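Local structure of pleckstrin homology domain-containing family A member 8 (Homo sapiens, 5KDI) at residues S20-E25 with T72-I77; D120-L125 with L147-A152. The protein binds simple glycosphingolipids through its GLTP-fold domain, the region studied here, and probably transfers them between membranes. The protein carries 2 engineered substitutions. All coordinates share one frame; numbering follows the deposited sequence.

Contact 1 (S20-E25 with T72-I77)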
# COMPACT_ATOMS: atom_id res chain seq x y z
N SER A 20 11.78 10.80 12.60
CA SER A 20 11.17 9.68 11.86
C SER A 20 10.28 10.15 10.72
O SER A 20 9.31 9.49 10.35
CB SER A 20 10.34 8.80 12.83
OG SER A 20 11.16 8.27 13.85
N GLY A 21 10.58 11.32 10.16
CA GLY A 21 9.76 11.87 9.10
C GLY A 21 9.77 11.04 7.83
O GLY A 21 10.85 10.73 7.33
N ILE A 22 8.58 10.70 7.31
CA ILE A 22 8.48 9.88 6.10
C ILE A 22 8.36 10.85 4.93
O ILE A 22 7.37 11.57 4.80
CB ILE A 22 7.24 8.94 6.15
CG1 ILE A 22 7.30 8.04 7.43
CG2 ILE A 22 7.07 8.21 4.81
CD1 ILE A 22 5.98 7.32 7.80
N PRO A 23 9.38 10.85 4.04
CA PRO A 23 9.35 11.77 2.89
C PRO A 23 8.08 11.56 2.04
O PRO A 23 7.79 10.41 1.59
CB PRO A 23 10.62 11.38 2.11
CG PRO A 23 11.50 10.75 3.09
CD PRO A 23 10.61 10.03 4.05
N THR A 24 7.41 12.66 1.70
CA THR A 24 6.11 12.55 1.03
C THR A 24 6.18 11.94 -0.37
O THR A 24 5.45 11.01 -0.65
CB THR A 24 5.50 13.95 0.92
OG1 THR A 24 5.43 14.49 2.27
CG2 THR A 24 4.10 13.93 0.26
N GLU A 25 7.03 12.49 -1.27
CA GLU A 25 7.04 12.01 -2.66
C GLU A 25 7.43 10.56 -2.75
O GLU A 25 6.82 9.79 -3.49
CB GLU A 25 7.90 12.85 -3.62
CG GLU A 25 7.64 14.34 -3.67
CD GLU A 25 8.45 15.04 -4.82
OE1 GLU A 25 9.06 14.34 -5.70
OE2 GLU A 25 8.53 16.31 -4.82
N THR A 72 7.34 18.41 3.51
CA THR A 72 8.35 17.45 3.14
C THR A 72 8.12 16.03 3.66
O THR A 72 8.62 15.06 3.06
CB THR A 72 9.75 17.87 3.63
OG1 THR A 72 9.72 18.05 5.04
CG2 THR A 72 10.21 19.20 2.92
N THR A 73 7.26 15.91 4.68
CA THR A 73 6.93 14.65 5.22
C THR A 73 5.43 14.47 5.39
O THR A 73 4.66 15.42 5.47
CB THR A 73 7.60 14.39 6.56
OG1 THR A 73 7.04 15.27 7.51
CG2 THR A 73 9.12 14.56 6.47
N LEU A 74 5.03 13.21 5.49
CA LEU A 74 3.62 12.89 5.76
C LEU A 74 3.17 13.52 7.07
O LEU A 74 2.02 14.01 7.18
CB LEU A 74 3.42 11.39 5.75
CG LEU A 74 3.72 10.54 4.49
CD1 LEU A 74 3.54 9.04 4.73
CD2 LEU A 74 2.98 11.06 3.27
N GLN A 75 4.00 13.42 8.09
CA GLN A 75 3.65 13.96 9.38
C GLN A 75 3.40 15.47 9.36
O GLN A 75 2.48 15.99 9.98
CB GLN A 75 4.65 13.60 10.46
CG GLN A 75 4.82 12.11 10.72
CD GLN A 75 5.99 11.44 9.97
OE1 GLN A 75 6.24 11.74 8.77
NE2 GLN A 75 6.71 10.58 10.69
N LYS A 76 4.23 16.20 8.58
CA LYS A 76 4.04 17.63 8.42
C LYS A 76 2.71 17.96 7.79
O LYS A 76 2.05 18.93 8.20
CB LYS A 76 5.21 18.24 7.66
CG LYS A 76 6.50 18.30 8.50
CD LYS A 76 7.66 18.80 7.64
CE LYS A 76 8.96 18.93 8.39
NZ LYS A 76 8.95 20.06 9.35
N ILE A 77 2.27 17.16 6.82
CA ILE A 77 0.97 17.37 6.22
C ILE A 77 -0.16 17.12 7.25
O ILE A 77 -1.04 17.96 7.41
CB ILE A 77 0.76 16.48 4.98
CG1 ILE A 77 1.78 16.86 3.86
CG2 ILE A 77 -0.70 16.59 4.49
CD1 ILE A 77 1.90 15.97 2.65
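Gln75 reaches across to the backbone of Ser20-Ile22 and grips it with both ends of its amide. Gln75 OE1 accepts from Ile22 N at 2.9 Å in an almost straight bond that lies in the carbonyl plane, on a lone pair, while NE2 of the same amide donates to Ser20 O at 2.8 Å, standing well above the plane of that carbonyl. The bend at chi2 (95°) turns the amide onto the loop. Glutamine suits the place because one flat group offers both a donor and an acceptor, and two bonds together fix its rotation.

Backbone bonds continue the join. Leu74 N donates to Ile22 O at 2.9 Å, and Thr24 N to Thr72 O at 3.0 Å, so that Pro23 and Thr73 face each other in a single beta bridge. Thr73 CA and Pro23 CA add CA-H...O contacts to Ile22 O and Thr72 O, respectively. Both bridged residues are N-caps: Pro23, which has no N-H to give, precedes helix 24-32, and Thr73 caps helix 74-83, its OG1 accepting from Lys76 N at 3.1 Å. Thr24 OG1 is hydrogen-bonded to Phe71 O, just before 72-77.

The remaining contact is apolar. Ile22 CG2 meets Leu74 CD1 at 3.6 Å, the two branched chains crossing obliquely, and Thr24 CG2 touches Ile77 CD1 at 3.8 Å. Thr73 CG2 lies 3.8 Å from Gly21 CA, its methyl packed against the bare backbone of the glycine.

The contact thus ties the starts of helices 24-32 and 74-83 together. Phe27 packs on Ile22 and Leu74, helix 93-115 meets Leu74 and Ile77 through Leu97 and Ala93, and Ile195 and Leu196 of helix 172-202 cover the Ile22 side.

Contact 2 (D120-L125 with L147-A152); sequences DIQTAL and LALRAA
Leu149 swings its CG away from its own backbone N (chi1 177°), which carries CD1 over to Gln122 and Leu125, and Gln122, extended beyond CG (chi2 178°), stretches back the other way. The two side chains thereby join the first turn of helix 121-131 to the C-terminal part of helix 139-150 in the all-helical GLTP fold. Leucine supplies a branched apolar end: Leu149 CD1 presses on the helix backbone, 3.4 Å from Gln122 O, and on Leu125 CB at 3.8 Å, the two leucine side chains running antiparallel alongside one another.

Beyond helix 139-150, Ala152 turns its methyl toward the partner helix. Ala152 CB sits 3.7 Å from Gln122 CG and 3.8 Å from Leu125 CD1, with Ile121 CG2 a little farther off; a side chain of one carbon suits this close approach. Leu125 also packs against Phe106 and Phe110 of helix 93-115 and, like Ala148, touches the bound glycosphingolipid, so the apolar side of this junction adjoins the lipid pocket. Asp120 is the N-cap of helix 121-131, its short carboxylate placing OD1 to accept from Thr123 N at 3.0 Å.

Glutamine is long enough to bring an N-H across to a carbonyl. Leu149 O takes two donors from opposite faces of its carbonyl plane: Ala152 N on one, and on the other Gln122 NE2, at 3.0 Å with an N-H...O angle of 167°.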
# COMPACT_ATOMS: atom_id res chain seq x y z
N ASP A 120 -1.39 -20.62 -2.89
CA ASP A 120 -2.76 -20.36 -3.26
C ASP A 120 -3.00 -18.87 -3.05
O ASP A 120 -3.14 -18.40 -1.91
CB ASP A 120 -3.74 -21.22 -2.42
CG ASP A 120 -5.17 -21.14 -2.92
OD1 ASP A 120 -5.68 -20.07 -3.19
OD2 ASP A 120 -5.78 -22.17 -3.09
N ILE A 121 -3.09 -18.12 -4.14
CA ILE A 121 -3.24 -16.64 -4.07
C ILE A 121 -4.53 -16.25 -3.41
O ILE A 121 -4.54 -15.30 -2.62
CB ILE A 121 -3.08 -15.98 -5.48
CG1 ILE A 121 -1.67 -16.29 -6.01
CG2 ILE A 121 -3.36 -14.47 -5.45
CD1 ILE A 121 -0.56 -15.67 -5.17
N GLN A 122 -5.63 -16.95 -3.71
CA GLN A 122 -6.88 -16.71 -2.99
C GLN A 122 -6.79 -16.88 -1.48
O GLN A 122 -7.29 -16.02 -0.70
CB GLN A 122 -8.01 -17.60 -3.56
CG GLN A 122 -8.43 -17.23 -4.92
CD GLN A 122 -9.50 -18.18 -5.44
OE1 GLN A 122 -9.37 -19.43 -5.32
NE2 GLN A 122 -10.52 -17.65 -6.03
N THR A 123 -6.09 -17.93 -1.06
CA THR A 123 -5.89 -18.17 0.38
C THR A 123 -5.11 -17.00 1.02
O THR A 123 -5.47 -16.49 2.08
CB THR A 123 -5.23 -19.53 0.66
OG1 THR A 123 -6.08 -20.59 0.16
CG2 THR A 123 -4.96 -19.74 2.20
N ALA A 124 -4.01 -16.61 0.35
CA ALA A 124 -3.17 -15.54 0.81
C ALA A 124 -3.97 -14.21 0.96
O ALA A 124 -3.88 -13.50 2.00
CB ALA A 124 -1.94 -15.36 -0.11
N LEU A 125 -4.74 -13.86 -0.07
CA LEU A 125 -5.56 -12.65 -0.09
C LEU A 125 -6.62 -12.68 0.96
O LEU A 125 -6.78 -11.71 1.73
CB LEU A 125 -6.20 -12.47 -1.44
CG LEU A 125 -5.32 -12.03 -2.62
CD1 LEU A 125 -6.07 -12.28 -3.95
CD2 LEU A 125 -4.83 -10.57 -2.46
N LEU A 147 -15.82 -10.70 -4.95
CA LEU A 147 -15.74 -10.70 -6.42
C LEU A 147 -14.31 -10.66 -6.91
O LEU A 147 -13.92 -11.46 -7.75
CB LEU A 147 -16.58 -9.57 -7.09
CG LEU A 147 -18.11 -9.57 -7.00
CD1 LEU A 147 -18.77 -8.22 -7.43
CD2 LEU A 147 -18.69 -10.68 -7.90
N ALA A 148 -13.51 -9.78 -6.33
CA ALA A 148 -12.14 -9.61 -6.69
C ALA A 148 -11.38 -10.93 -6.43
O ALA A 148 -10.59 -11.37 -7.26
CB ALA A 148 -11.49 -8.46 -5.88
N LEU A 149 -11.68 -11.54 -5.28
CA LEU A 149 -11.01 -12.76 -4.84
C LEU A 149 -11.24 -13.90 -5.83
O LEU A 149 -10.32 -14.69 -6.15
CB LEU A 149 -11.46 -13.09 -3.38
CG LEU A 149 -10.93 -14.35 -2.74
CD1 LEU A 149 -9.45 -14.14 -2.51
CD2 LEU A 149 -11.68 -14.67 -1.43
N ARG A 150 -12.47 -14.01 -6.34
CA ARG A 150 -12.78 -15.04 -7.34
C ARG A 150 -11.96 -14.92 -8.60
O ARG A 150 -11.75 -15.92 -9.30
CB ARG A 150 -14.29 -15.06 -7.63
CG ARG A 150 -15.12 -15.57 -6.48
CD ARG A 150 -16.61 -15.36 -6.71
NE ARG A 150 -17.33 -15.65 -5.48
CZ ARG A 150 -18.07 -14.78 -4.80
NH1 ARG A 150 -18.22 -13.53 -5.24
NH2 ARG A 150 -18.67 -15.18 -3.70
N ALA A 151 -11.54 -13.70 -8.89
CA ALA A 151 -10.74 -13.37 -10.12
C ALA A 151 -9.23 -13.34 -9.83
O ALA A 151 -8.45 -12.91 -10.66
CB ALA A 151 -11.17 -12.01 -10.73
N ALA A 152 -8.83 -13.78 -8.65
CA ALA A 152 -7.42 -13.81 -8.28
C ALA A 152 -6.60 -14.58 -9.29
O ALA A 152 -7.03 -15.65 -9.81
CB ALA A 152 -7.23 -14.39 -6.89

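How the contacts relate
The two contacts lie on opposite sides of the chain's centre, their own centres 33 Å apart and their nearest atoms about 23 Å apart, so they do not touch. They follow in series: contact 1 closes at residue 77 before contact 2 opens at residue 120. Contact 1 joins helices 24-32 and 74-83, contact 2 helices 121-131 and 139-150, and no helix serves both. Helix 93-115, between them in sequence, packs against each. Contact 2 adjoins the bound glycosphingolipid, whereas contact 1 stands back from it, the side chain of Ile77 about 14 Å from the lipid. One therefore borders the lipid pocket and the other ties two helix starts together away from the lipid.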